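Agmatine ureohydrolase (Thermoplasma volcanium GSS1, PDB 3PZL) probably hydrolyses agmatine to putrescine and urea, as a member of the arginase family that binds two manganese ions per subunit. Local coordinates at residues A35-F40 with Q291-S296; E72-I77 with D253-I258; D59-A64 with L285-L290. All coordinates share one frame; numbering follows the deposited sequence.

In the fold
All three contacts belong to the arginase-family alpha/beta fold, built round an eight-stranded parallel sheet. Helix 281-303 supplies one segment to contact 3 (285-290) and the next one to contact 1 (291-296), so strand 37-42 and helix 57-65, which follow each other early in the chain, both pack on this late helix. Contact 1 lies about 12 Å, centre to centre, from contacts 2 and 3, which are about 15 Å apart. Contact 2 bridges the hairpin 71-78 and helix 251-261, touching the same helix 281-303 and joined to contact 3 by the salt bridge Glu72-Lys288. Along the chain the early segments run 35-40, 59-64, 72-77, the late ones 253-258, 285-290, 291-296.

Contact 1: A35-F40 with Q291-S296; sequences AKYVVF and QVFIAS
Tyr37 and Ile294 make the main apolar contact here, the isoleucine lying over one face of the tyrosine ring. Its methyl CG2 is 4.0 Å from the centroid of the Tyr37 ring and 23° off the ring normal, a CH-pi contact displaced toward the CD2-CE2 rim; the closest approach is Ile294 CG2 to Tyr37 CE2 at 3.7 Å. The other branch of the isoleucine shares the work, with Ile294 CG1 4.0 Å from Tyr37 CG. With CG1 anti to the carbonyl carbon (chi1 -66°) and CG2 anti to the backbone N, the two branches of Ile294 spread over the ring.

Between the aromatic groups the touch is narrower. Tyr37 CE1 meets Phe293 CE2 at 4.0 Å, the two side chains crossing at a slant without stacking. The ring of Phe293 stacks instead on Phe268, and Ile258 of helix 251-261 packs against the same side chain.

No hydrogen bond joins the two segments, but the polar end of Tyr37 reaches the next turn of the helix, where its OH bonds to Glu298 and Arg297. Within the helix, Ser296 OG bonds to Val292 O at 2.8 Å, and this carbonyl also accepts from Ser296 N; the serine hydroxyl has a further partner in Ser262.

Strand 37-42 lies between strands 84-90 and 116-121, and Ile294 also touches Met84 and Ile118 on these neighbours. This is the helix-on-sheet packing of a three-layer alpha/beta/alpha fold, here the arginase fold, with a C-terminal helix lying against the parallel sheet.

Contact 2: E72-I77 with D253-I258; sequences EYSYGI and DVRRLI
The guanidinium of Arg255 meets Tyr75 and Ser74 in two ways. Tyr75 OH sits over one face of the group, 3.7 Å from Arg255 CZ, and the phenol and guanidinium planes are 40° apart. Ser74 comes to the edge instead, its CB 3.5 Å from Arg255 NH2 and close to the guanidinium plane. These are packing contacts, with no hydrogen bond between the segments. Arg255 gets there with CG anti to the backbone N (chi1 173°) and the chain extended to NE, which carries the head group to the turn.

That turn links strands 71-72 and 77-78 and closes with a G1 beta bulge, Gly76 and Ile77 standing opposite Glu72. Glu72 O takes bonds from Tyr75 N at 3.2 Å and from Gly76 N at 2.9 Å, fixing the backbone that presents Ser74 and Tyr75. Further out, Glu72 OE1 forms a salt bridge with Lys288, and the Tyr75 ring rests on Val292 and Ser296 of helix 281-303. From a neighbouring subunit, Phe203 makes a cation-pi contact with Arg255 and packs on Ser74. Cut back to an alanine, Arg255 would probably leave Tyr75 OH without the guanidinium face it lies over and that Phe203 without its cation.

Contact 3: D59-A64 with L285-L290; sequences DSIRGA and LAAKLL
Ile61 turns CG1 anti to its carbonyl carbon (chi1 -71°) and carries CD1 on outward in a nearly extended arm (chi2 159°), which puts its two branches against two successive alanines of helix 281-303. The longer branch takes Ala286: Ile61 CD1 lies 3.9 Å from Ala286 CB, and Ile61 CG1 follows at 4.0 Å from the same methyl. The shorter branch, anti to the backbone N, meets the next residue, with Ile61 CG2 4.2 Å from Ala287 CB.

The contact is wholly apolar, and no hydrogen bond crosses it. Small residues on the longer helix let the backbones draw close, Ile61 CA and Ala287 CA being only 5.8 Å apart. Ala64, one turn after Ile61, and Leu290, one turn after Ala286, also direct their CB atoms toward the opposing helix, but stay farther off.

Polar groups of helix 57-65 are engaged away from this interface. Arg62 forms salt bridges with Asp86 and Asp89, and Asp59 pairs with Lys23 of its own chain and with Lys23 of a neighbouring subunit.

The side chain of Ala286 is about 11 Å from that of the manganese ligand Asp229, so this packing is near the metal site but supplies no ligand to it. Helix 57-65 thus rests against the N-terminal half of helix 281-303. Beneath them Ile61 reaches Leu120 and Leu290 reaches Ile118, both on strand 116-121, while Leu289 packs on Val254 and Ile258 of helix 251-261.

Contact 1: A35-F40 with Q291-S296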
ATOM      1  N   ALA B  35     -20.830 -23.937 -24.879  1.00 66.30           N
ATOM      2  CA  ALA B  35     -19.614 -23.125 -24.894  1.00 63.94           C
ATOM      3  C   ALA B  35     -18.495 -23.702 -25.747  1.00 62.79           C
ATOM      4  O   ALA B  35     -18.299 -24.923 -25.759  1.00 62.72           O
ATOM      5  CB  ALA B  35     -19.133 -22.921 -23.485  1.00 63.75           C
ATOM      6  N   LYS B  36     -17.760 -22.829 -26.444  1.00 61.04           N
ATOM      7  CA  LYS B  36     -16.560 -23.240 -27.210  1.00 60.57           C
ATOM      8  C   LYS B  36     -15.361 -23.093 -26.315  1.00 59.21           C
ATOM      9  O   LYS B  36     -14.445 -23.927 -26.318  1.00 58.88           O
ATOM     10  CB  LYS B  36     -16.310 -22.380 -28.464  1.00 60.85           C
ATOM     11  CG  LYS B  36     -17.426 -22.338 -29.535  1.00 63.30           C
ATOM     12  CD  LYS B  36     -16.917 -21.653 -30.792  1.00 65.73           C
ATOM     13  CE  LYS B  36     -18.043 -21.075 -31.661  1.00 69.24           C
ATOM     14  NZ  LYS B  36     -17.463 -20.153 -32.714  1.00 67.45           N
ATOM     15  N   TYR B  37     -15.372 -22.003 -25.555  1.00 58.09           N
ATOM     16  CA  TYR B  37     -14.277 -21.675 -24.634  1.00 57.09           C
ATOM     17  C   TYR B  37     -14.744 -21.764 -23.170  1.00 56.20           C
ATOM     18  O   TYR B  37     -15.690 -21.107 -22.749  1.00 56.06           O
ATOM     19  CB  TYR B  37     -13.696 -20.288 -24.943  1.00 56.21           C
ATOM     20  CG  TYR B  37     -13.200 -20.110 -26.356  1.00 56.53           C
ATOM     21  CD1 TYR B  37     -11.915 -20.526 -26.718  1.00 57.56           C
ATOM     22  CD2 TYR B  37     -13.997 -19.514 -27.326  1.00 54.95           C
ATOM     23  CE1 TYR B  37     -11.441 -20.349 -28.015  1.00 56.28           C
ATOM     24  CE2 TYR B  37     -13.532 -19.335 -28.626  1.00 54.28           C
ATOM     25  CZ  TYR B  37     -12.255 -19.755 -28.959  1.00 55.61           C
ATOM     26  OH  TYR B  37     -11.764 -19.603 -30.238  1.00 56.89           O
ATOM     27  N   VAL B  38     -14.071 -22.599 -22.403  1.00 55.08           N
ATOM     28  CA  VAL B  38     -14.485 -22.845 -21.060  1.00 53.71           C
ATOM     29  C   VAL B  38     -13.381 -22.395 -20.111  1.00 52.79           C
ATOM     30  O   VAL B  38     -12.295 -22.991 -20.035  1.00 51.69           O
ATOM     31  CB  VAL B  38     -14.812 -24.321 -20.881  1.00 54.31           C
ATOM     32  CG1 VAL B  38     -15.323 -24.576 -19.489  1.00 54.55           C
ATOM     33  CG2 VAL B  38     -15.841 -24.725 -21.892  1.00 54.22           C
ATOM     34  N   VAL B  39     -13.684 -21.316 -19.404  1.00 52.09           N
ATOM     35  CA  VAL B  39     -12.758 -20.652 -18.501  1.00 51.33           C
ATOM     36  C   VAL B  39     -13.037 -21.153 -17.106  1.00 51.59           C
ATOM     37  O   VAL B  39     -14.198 -21.207 -16.684  1.00 52.22           O
ATOM     38  CB  VAL B  39     -12.976 -19.127 -18.529  1.00 50.80           C
ATOM     39  CG1 VAL B  39     -12.331 -18.467 -17.335  1.00 50.76           C
ATOM     40  CG2 VAL B  39     -12.468 -18.551 -19.830  1.00 48.91           C
ATOM     41  N   PHE B  40     -11.975 -21.526 -16.399  1.00 50.98           N
ATOM     42  CA  PHE B  40     -12.103 -22.023 -15.047  1.00 51.21           C
ATOM     43  C   PHE B  40     -10.873 -21.721 -14.205  1.00 50.77           C
ATOM     44  O   PHE B  40      -9.755 -21.687 -14.701  1.00 49.69           O
ATOM     45  CB  PHE B  40     -12.439 -23.529 -15.030  1.00 52.40           C
ATOM     46  CG  PHE B  40     -11.399 -24.402 -15.674  1.00 52.11           C
ATOM     47  CD1 PHE B  40     -11.474 -24.718 -17.019  1.00 51.26           C
ATOM     48  CD2 PHE B  40     -10.343 -24.908 -14.923  1.00 51.15           C
ATOM     49  CE1 PHE B  40     -10.502 -25.516 -17.608  1.00 50.77           C
ATOM     50  CE2 PHE B  40      -9.390 -25.706 -15.503  1.00 50.41           C
ATOM     51  CZ  PHE B  40      -9.466 -26.013 -16.841  1.00 50.43           C
ATOM     52  N   GLN B 291      -8.345 -12.241 -23.671  1.00 44.25           N
ATOM     53  CA  GLN B 291      -9.170 -11.737 -24.744  1.00 44.69           C
ATOM     54  C   GLN B 291      -8.458 -12.008 -26.040  1.00 45.31           C
ATOM     55  O   GLN B 291      -9.057 -12.492 -27.003  1.00 45.77           O
ATOM     56  CB  GLN B 291      -9.401 -10.235 -24.607  1.00 44.30           C
ATOM     57  CG  GLN B 291     -10.469  -9.858 -23.611  1.00 45.08           C
ATOM     58  CD  GLN B 291     -11.053  -8.491 -23.893  1.00 46.70           C
ATOM     59  OE1 GLN B 291     -10.344  -7.541 -24.282  1.00 44.65           O
ATOM     60  NE2 GLN B 291     -12.361  -8.380 -23.704  1.00 48.13           N
ATOM     61  N   VAL B 292      -7.162 -11.710 -26.048  1.00 45.25           N
ATOM     62  CA  VAL B 292      -6.342 -11.862 -27.233  1.00 45.21           C
ATOM     63  C   VAL B 292      -6.338 -13.303 -27.765  1.00 45.88           C
ATOM     64  O   VAL B 292      -6.393 -13.529 -28.971  1.00 46.82           O
ATOM     65  CB  VAL B 292      -4.908 -11.348 -26.971  1.00 44.86           C
ATOM     66  CG1 VAL B 292      -3.900 -11.940 -27.951  1.00 44.46           C
ATOM     67  CG2 VAL B 292      -4.889  -9.867 -27.051  1.00 43.34           C
ATOM     68  N   PHE B 293      -6.264 -14.278 -26.878  1.00 45.67           N
ATOM     69  CA  PHE B 293      -6.297 -15.649 -27.321  1.00 46.25           C
ATOM     70  C   PHE B 293      -7.607 -15.989 -28.015  1.00 47.43           C
ATOM     71  O   PHE B 293      -7.602 -16.486 -29.149  1.00 48.85           O
ATOM     72  CB  PHE B 293      -6.085 -16.576 -26.154  1.00 46.32           C
ATOM     73  CG  PHE B 293      -6.317 -17.997 -26.478  1.00 46.82           C
ATOM     74  CD1 PHE B 293      -5.289 -18.785 -26.946  1.00 47.76           C
ATOM     75  CD2 PHE B 293      -7.556 -18.560 -26.316  1.00 47.51           C
ATOM     76  CE1 PHE B 293      -5.496 -20.121 -27.222  1.00 48.05           C
ATOM     77  CE2 PHE B 293      -7.768 -19.897 -26.611  1.00 48.98           C
ATOM     78  CZ  PHE B 293      -6.739 -20.677 -27.050  1.00 46.92           C
ATOM     79  N   ILE B 294      -8.727 -15.721 -27.351  1.00 47.10           N
ATOM     80  CA  ILE B 294     -10.028 -16.045 -27.910  1.00 48.03           C
ATOM     81  C   ILE B 294     -10.256 -15.268 -29.208  1.00 48.45           C
ATOM     82  O   ILE B 294     -10.574 -15.869 -30.234  1.00 49.04           O
ATOM     83  CB  ILE B 294     -11.189 -15.811 -26.867  1.00 48.36           C
ATOM     84  CG1 ILE B 294     -11.069 -16.779 -25.695  1.00 48.32           C
ATOM     85  CG2 ILE B 294     -12.538 -15.961 -27.486  1.00 46.82           C
ATOM     86  CD1 ILE B 294     -12.007 -16.473 -24.597  1.00 48.26           C
ATOM     87  N   ALA B 295     -10.071 -13.949 -29.158  1.00 48.35           N
ATOM     88  CA  ALA B 295     -10.365 -13.083 -30.287  1.00 48.95           C
ATOM     89  C   ALA B 295      -9.554 -13.455 -31.511  1.00 49.75           C
ATOM     90  O   ALA B 295     -10.105 -13.606 -32.590  1.00 50.98           O
ATOM     91  CB  ALA B 295     -10.191 -11.580 -29.931  1.00 47.30           C
ATOM     92  N   SER B 296      -8.249 -13.597 -31.364  1.00 50.80           N
ATOM     93  CA  SER B 296      -7.424 -13.873 -32.535  1.00 52.14           C
ATOM     94  C   SER B 296      -7.719 -15.251 -33.115  1.00 53.57           C
ATOM     95  O   SER B 296      -7.560 -15.479 -34.319  1.00 55.11           O
ATOM     96  CB  SER B 296      -5.946 -13.767 -32.216  1.00 51.50           C
ATOM     97  OG  SER B 296      -5.582 -14.821 -31.365  1.00 52.99           O
TER

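Contact 2: E72-I77 with D253-I258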
ATOM      1  N   GLU B  72     -13.228  -6.685 -29.298  1.00 51.83           N
ATOM      2  CA  GLU B  72     -11.801  -6.500 -29.414  1.00 51.44           C
ATOM      3  C   GLU B  72     -11.440  -5.844 -30.741  1.00 51.88           C
ATOM      4  O   GLU B  72     -11.577  -6.427 -31.815  1.00 52.07           O
ATOM      5  CB  GLU B  72     -11.032  -7.806 -29.211  1.00 50.51           C
ATOM      6  CG  GLU B  72      -9.576  -7.682 -29.648  1.00 52.56           C
ATOM      7  CD  GLU B  72      -8.665  -7.176 -28.574  1.00 53.52           C
ATOM      8  OE1 GLU B  72      -8.971  -7.397 -27.392  1.00 59.31           O
ATOM      9  OE2 GLU B  72      -7.648  -6.568 -28.880  1.00 52.28           O
ATOM     10  N   TYR B  73     -10.945  -4.622 -30.641  1.00 52.21           N
ATOM     11  CA  TYR B  73     -10.752  -3.741 -31.787  1.00 51.91           C
ATOM     12  C   TYR B  73      -9.781  -4.312 -32.824  1.00 52.05           C
ATOM     13  O   TYR B  73     -10.043  -4.299 -34.019  1.00 52.66           O
ATOM     14  CB  TYR B  73     -10.268  -2.388 -31.262  1.00 51.76           C
ATOM     15  CG  TYR B  73     -10.006  -1.355 -32.303  1.00 51.91           C
ATOM     16  CD1 TYR B  73      -8.759  -0.729 -32.395  1.00 49.45           C
ATOM     17  CD2 TYR B  73     -11.019  -0.974 -33.193  1.00 53.34           C
ATOM     18  CE1 TYR B  73      -8.529   0.245 -33.369  1.00 51.55           C
ATOM     19  CE2 TYR B  73     -10.791  -0.013 -34.173  1.00 52.73           C
ATOM     20  CZ  TYR B  73      -9.556   0.582 -34.258  1.00 53.31           C
ATOM     21  OH  TYR B  73      -9.364   1.523 -35.240  1.00 59.09           O
ATOM     22  N   SER B  74      -8.665  -4.836 -32.352  1.00 51.76           N
ATOM     23  CA  SER B  74      -7.611  -5.275 -33.215  1.00 51.25           C
ATOM     24  C   SER B  74      -7.933  -6.578 -33.934  1.00 51.67           C
ATOM     25  O   SER B  74      -7.198  -7.012 -34.801  1.00 52.83           O
ATOM     26  CB  SER B  74      -6.348  -5.445 -32.399  1.00 50.61           C
ATOM     27  OG  SER B  74      -6.032  -4.229 -31.766  1.00 53.73           O
ATOM     28  N   TYR B  75      -9.015  -7.231 -33.566  1.00 52.12           N
ATOM     29  CA  TYR B  75      -9.368  -8.477 -34.224  1.00 51.85           C
ATOM     30  C   TYR B  75     -10.752  -8.445 -34.861  1.00 52.25           C
ATOM     31  O   TYR B  75     -11.085  -9.285 -35.674  1.00 52.30           O
ATOM     32  CB  TYR B  75      -9.220  -9.616 -33.246  1.00 51.17           C
ATOM     33  CG  TYR B  75      -7.815  -9.732 -32.700  1.00 50.06           C
ATOM     34  CD1 TYR B  75      -6.786 -10.282 -33.464  1.00 50.39           C
ATOM     35  CD2 TYR B  75      -7.516  -9.300 -31.421  1.00 49.65           C
ATOM     36  CE1 TYR B  75      -5.494 -10.387 -32.967  1.00 50.70           C
ATOM     37  CE2 TYR B  75      -6.246  -9.400 -30.902  1.00 50.74           C
ATOM     38  CZ  TYR B  75      -5.234  -9.948 -31.676  1.00 54.05           C
ATOM     39  OH  TYR B  75      -3.956 -10.035 -31.143  1.00 58.07           O
ATOM     40  N   GLY B  76     -11.536  -7.438 -34.501  1.00 52.54           N
ATOM     41  CA  GLY B  76     -12.872  -7.289 -35.031  1.00 53.03           C
ATOM     42  C   GLY B  76     -13.737  -8.456 -34.649  1.00 52.95           C
ATOM     43  O   GLY B  76     -14.452  -8.980 -35.488  1.00 54.04           O
ATOM     44  N   ILE B  77     -13.652  -8.851 -33.382  1.00 52.50           N
ATOM     45  CA  ILE B  77     -14.366  -9.992 -32.840  1.00 52.15           C
ATOM     46  C   ILE B  77     -15.092  -9.576 -31.584  1.00 52.48           C
ATOM     47  O   ILE B  77     -14.480  -9.028 -30.655  1.00 51.33           O
ATOM     48  CB  ILE B  77     -13.397 -11.108 -32.474  1.00 52.23           C
ATOM     49  CG1 ILE B  77     -12.768 -11.686 -33.751  1.00 53.00           C
ATOM     50  CG2 ILE B  77     -14.081 -12.187 -31.601  1.00 50.84           C
ATOM     51  CD1 ILE B  77     -13.781 -12.409 -34.672  1.00 52.22           C
ATOM     52  N   ASP B 253       5.303  -8.999 -26.717  1.00 44.48           N
ATOM     53  CA  ASP B 253       5.936 -10.219 -27.232  1.00 45.09           C
ATOM     54  C   ASP B 253       5.023 -11.416 -26.975  1.00 45.02           C
ATOM     55  O   ASP B 253       4.942 -12.312 -27.811  1.00 46.29           O
ATOM     56  CB  ASP B 253       7.333 -10.486 -26.640  1.00 45.35           C
ATOM     57  CG  ASP B 253       8.433  -9.537 -27.178  1.00 47.70           C
ATOM     58  OD1 ASP B 253       8.421  -9.116 -28.377  1.00 48.96           O
ATOM     59  OD2 ASP B 253       9.338  -9.211 -26.365  1.00 48.43           O
ATOM     60  N   VAL B 254       4.326 -11.421 -25.839  1.00 43.29           N
ATOM     61  CA  VAL B 254       3.521 -12.552 -25.476  1.00 42.37           C
ATOM     62  C   VAL B 254       2.256 -12.491 -26.281  1.00 44.23           C
ATOM     63  O   VAL B 254       1.665 -13.529 -26.605  1.00 45.21           O
ATOM     64  CB  VAL B 254       3.244 -12.596 -23.973  1.00 41.66           C
ATOM     65  CG1 VAL B 254       2.277 -13.682 -23.617  1.00 39.43           C
ATOM     66  CG2 VAL B 254       4.537 -12.824 -23.210  1.00 40.26           C
ATOM     67  N   ARG B 255       1.845 -11.277 -26.641  1.00 45.16           N
ATOM     68  CA  ARG B 255       0.593 -11.086 -27.359  1.00 45.81           C
ATOM     69  C   ARG B 255       0.778 -11.619 -28.744  1.00 46.34           C
ATOM     70  O   ARG B 255      -0.083 -12.316 -29.261  1.00 47.45           O
ATOM     71  CB  ARG B 255       0.194  -9.605 -27.382  1.00 46.37           C
ATOM     72  CG  ARG B 255      -1.023  -9.250 -28.256  1.00 47.68           C
ATOM     73  CD  ARG B 255      -1.154  -7.728 -28.373  1.00 48.55           C
ATOM     74  NE  ARG B 255      -2.283  -7.266 -29.209  1.00 50.49           N
ATOM     75  CZ  ARG B 255      -2.154  -6.850 -30.474  1.00 49.57           C
ATOM     76  NH1 ARG B 255      -0.964  -6.886 -31.034  1.00 50.63           N
ATOM     77  NH2 ARG B 255      -3.199  -6.415 -31.181  1.00 48.70           N
ATOM     78  N   ARG B 256       1.928 -11.318 -29.330  1.00 46.64           N
ATOM     79  CA  ARG B 256       2.247 -11.768 -30.671  1.00 46.41           C
ATOM     80  C   ARG B 256       2.336 -13.278 -30.694  1.00 45.76           C
ATOM     81  O   ARG B 256       1.879 -13.915 -31.619  1.00 47.05           O
ATOM     82  CB  ARG B 256       3.544 -11.095 -31.152  1.00 46.41           C
ATOM     83  CG  ARG B 256       3.975 -11.450 -32.553  1.00 47.77           C
ATOM     84  CD  ARG B 256       3.046 -10.906 -33.619  1.00 51.67           C
ATOM     85  NE  ARG B 256       3.456 -11.371 -34.937  1.00 57.96           N
ATOM     86  CZ  ARG B 256       2.815 -11.106 -36.069  1.00 59.31           C
ATOM     87  NH1 ARG B 256       1.700 -10.399 -36.046  1.00 58.94           N
ATOM     88  NH2 ARG B 256       3.274 -11.592 -37.217  1.00 61.58           N
ATOM     89  N   LEU B 257       2.910 -13.857 -29.661  1.00 45.56           N
ATOM     90  CA  LEU B 257       2.971 -15.312 -29.552  1.00 46.30           C
ATOM     91  C   LEU B 257       1.586 -15.956 -29.598  1.00 46.82           C
ATOM     92  O   LEU B 257       1.397 -16.998 -30.208  1.00 47.89           O
ATOM     93  CB  LEU B 257       3.728 -15.772 -28.288  1.00 45.66           C
ATOM     94  CG  LEU B 257       3.968 -17.306 -28.225  1.00 45.37           C
ATOM     95  CD1 LEU B 257       5.224 -17.711 -27.570  1.00 44.41           C
ATOM     96  CD2 LEU B 257       2.851 -17.988 -27.545  1.00 46.62           C
ATOM     97  N   ILE B 258       0.620 -15.311 -28.971  1.00 47.08           N
ATOM     98  CA  ILE B 258      -0.712 -15.840 -28.857  1.00 47.26           C
ATOM     99  C   ILE B 258      -1.493 -15.590 -30.127  1.00 48.16           C
ATOM    100  O   ILE B 258      -2.077 -16.514 -30.694  1.00 48.74           O
ATOM    101  CB  ILE B 258      -1.424 -15.238 -27.632  1.00 47.22           C
ATOM    102  CG1 ILE B 258      -0.653 -15.615 -26.345  1.00 45.93           C
ATOM    103  CG2 ILE B 258      -2.862 -15.705 -27.563  1.00 45.69           C
ATOM    104  CD1 ILE B 258      -1.075 -14.899 -25.116  1.00 42.98           C
TER

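Contact 3: D59-A64 with L285-L290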
ATOM      1  N   ASP B  59      -9.941 -14.889  -9.135  1.00 44.04           N
ATOM      2  CA  ASP B  59     -10.875 -13.888  -8.714  1.00 43.52           C
ATOM      3  C   ASP B  59     -10.485 -12.475  -9.215  1.00 43.09           C
ATOM      4  O   ASP B  59     -11.349 -11.714  -9.704  1.00 42.42           O
ATOM      5  CB  ASP B  59     -11.060 -13.902  -7.208  1.00 43.41           C
ATOM      6  CG  ASP B  59     -12.107 -12.902  -6.766  1.00 43.97           C
ATOM      7  OD1 ASP B  59     -13.239 -13.015  -7.248  1.00 45.81           O
ATOM      8  OD2 ASP B  59     -11.825 -11.994  -5.963  1.00 46.15           O
ATOM      9  N   SER B  60      -9.209 -12.117  -9.098  1.00 42.13           N
ATOM     10  CA  SER B  60      -8.820 -10.773  -9.503  1.00 43.16           C
ATOM     11  C   SER B  60      -8.939 -10.543 -11.026  1.00 43.24           C
ATOM     12  O   SER B  60      -9.263  -9.416 -11.481  1.00 42.78           O
ATOM     13  CB  SER B  60      -7.427 -10.413  -9.007  1.00 43.82           C
ATOM     14  OG  SER B  60      -6.449 -11.264  -9.575  1.00 46.47           O
ATOM     15  N   ILE B  61      -8.712 -11.606 -11.800  1.00 42.28           N
ATOM     16  CA  ILE B  61      -8.925 -11.533 -13.230  1.00 42.79           C
ATOM     17  C   ILE B  61     -10.398 -11.238 -13.596  1.00 43.27           C
ATOM     18  O   ILE B  61     -10.688 -10.458 -14.493  1.00 43.97           O
ATOM     19  CB  ILE B  61      -8.348 -12.781 -13.974  1.00 43.05           C
ATOM     20  CG1 ILE B  61      -6.835 -12.724 -13.964  1.00 42.00           C
ATOM     21  CG2 ILE B  61      -8.783 -12.847 -15.426  1.00 39.84           C
ATOM     22  CD1 ILE B  61      -6.223 -14.059 -14.192  1.00 45.55           C
ATOM     23  N   ARG B  62     -11.324 -11.870 -12.909  1.00 43.74           N
ATOM     24  CA  ARG B  62     -12.740 -11.611 -13.148  1.00 43.57           C
ATOM     25  C   ARG B  62     -13.079 -10.153 -12.817  1.00 43.92           C
ATOM     26  O   ARG B  62     -13.940  -9.544 -13.427  1.00 44.23           O
ATOM     27  CB  ARG B  62     -13.599 -12.558 -12.290  1.00 43.46           C
ATOM     28  CG  ARG B  62     -13.405 -14.036 -12.575  1.00 43.71           C
ATOM     29  CD  ARG B  62     -14.342 -14.954 -11.756  1.00 44.15           C
ATOM     30  NE  ARG B  62     -14.171 -16.358 -12.161  1.00 47.01           N
ATOM     31  CZ  ARG B  62     -13.374 -17.258 -11.560  1.00 47.33           C
ATOM     32  NH1 ARG B  62     -12.643 -16.943 -10.493  1.00 45.02           N
ATOM     33  NH2 ARG B  62     -13.287 -18.488 -12.059  1.00 47.55           N
ATOM     34  N   GLY B  63     -12.392  -9.600 -11.828  1.00 44.65           N
ATOM     35  CA  GLY B  63     -12.649  -8.240 -11.403  1.00 45.02           C
ATOM     36  C   GLY B  63     -12.133  -7.199 -12.361  1.00 45.38           C
ATOM     37  O   GLY B  63     -12.795  -6.179 -12.542  1.00 46.98           O
ATOM     38  N   ALA B  64     -10.958  -7.443 -12.959  1.00 44.76           N
ATOM     39  CA  ALA B  64     -10.371  -6.528 -13.941  1.00 43.69           C
ATOM     40  C   ALA B  64     -11.124  -6.580 -15.263  1.00 45.02           C
ATOM     41  O   ALA B  64     -11.142  -5.588 -16.018  1.00 45.72           O
ATOM     42  CB  ALA B  64      -8.980  -6.892 -14.172  1.00 43.82           C
ATOM     43  N   LEU B 285      -3.461  -7.085 -17.475  1.00 44.26           N
ATOM     44  CA  LEU B 285      -2.742  -7.678 -18.586  1.00 43.15           C
ATOM     45  C   LEU B 285      -3.184  -9.139 -18.713  1.00 43.86           C
ATOM     46  O   LEU B 285      -3.436  -9.619 -19.831  1.00 44.20           O
ATOM     47  CB  LEU B 285      -1.239  -7.601 -18.363  1.00 42.69           C
ATOM     48  CG  LEU B 285      -0.364  -8.344 -19.361  1.00 40.43           C
ATOM     49  CD1 LEU B 285      -0.604  -7.861 -20.752  1.00 39.57           C
ATOM     50  CD2 LEU B 285       1.024  -8.086 -18.997  1.00 39.23           C
ATOM     51  N   ALA B 286      -3.293  -9.852 -17.589  1.00 42.76           N
ATOM     52  CA  ALA B 286      -3.754 -11.240 -17.669  1.00 42.49           C
ATOM     53  C   ALA B 286      -5.127 -11.392 -18.361  1.00 42.63           C
ATOM     54  O   ALA B 286      -5.324 -12.299 -19.168  1.00 42.55           O
ATOM     55  CB  ALA B 286      -3.761 -11.876 -16.330  1.00 42.57           C
ATOM     56  N   ALA B 287      -6.054 -10.479 -18.077  1.00 42.14           N
ATOM     57  CA  ALA B 287      -7.371 -10.524 -18.693  1.00 41.72           C
ATOM     58  C   ALA B 287      -7.304 -10.142 -20.150  1.00 42.91           C
ATOM     59  O   ALA B 287      -8.029 -10.712 -20.982  1.00 44.28           O
ATOM     60  CB  ALA B 287      -8.282  -9.622 -18.012  1.00 41.60           C
ATOM     61  N   LYS B 288      -6.457  -9.177 -20.480  1.00 41.91           N
ATOM     62  CA  LYS B 288      -6.287  -8.793 -21.871  1.00 42.12           C
ATOM     63  C   LYS B 288      -5.699  -9.946 -22.716  1.00 42.25           C
ATOM     64  O   LYS B 288      -6.175 -10.278 -23.787  1.00 41.30           O
ATOM     65  CB  LYS B 288      -5.405  -7.549 -21.940  1.00 42.22           C
ATOM     66  CG  LYS B 288      -5.418  -6.857 -23.229  1.00 44.15           C
ATOM     67  CD  LYS B 288      -6.845  -6.444 -23.576  1.00 46.83           C
ATOM     68  CE  LYS B 288      -7.008  -6.366 -25.065  1.00 46.57           C
ATOM     69  NZ  LYS B 288      -8.245  -5.593 -25.396  1.00 48.70           N
ATOM     70  N   LEU B 289      -4.671 -10.589 -22.192  1.00 43.75           N
ATOM     71  CA  LEU B 289      -4.088 -11.778 -22.820  1.00 44.21           C
ATOM     72  C   LEU B 289      -5.109 -12.885 -23.083  1.00 44.96           C
ATOM     73  O   LEU B 289      -4.983 -13.639 -24.042  1.00 46.01           O
ATOM     74  CB  LEU B 289      -2.952 -12.318 -21.961  1.00 43.87           C
ATOM     75  CG  LEU B 289      -1.640 -11.532 -22.048  1.00 43.50           C
ATOM     76  CD1 LEU B 289      -0.663 -12.130 -21.050  1.00 43.26           C
ATOM     77  CD2 LEU B 289      -1.052 -11.502 -23.476  1.00 40.18           C
ATOM     78  N   LEU B 290      -6.130 -12.977 -22.239  1.00 45.31           N
ATOM     79  CA  LEU B 290      -7.173 -13.985 -22.442  1.00 45.26           C
ATOM     80  C   LEU B 290      -8.128 -13.544 -23.545  1.00 44.94           C
ATOM     81  O   LEU B 290      -8.665 -14.370 -24.260  1.00 44.87           O
ATOM     82  CB  LEU B 290      -7.927 -14.243 -21.127  1.00 45.69           C
ATOM     83  CG  LEU B 290      -9.379 -14.674 -21.205  1.00 45.95           C
ATOM     84  CD1 LEU B 290      -9.397 -16.105 -21.634  1.00 48.87           C
ATOM     85  CD2 LEU B 290     -10.008 -14.496 -19.854  1.00 47.84           C
TER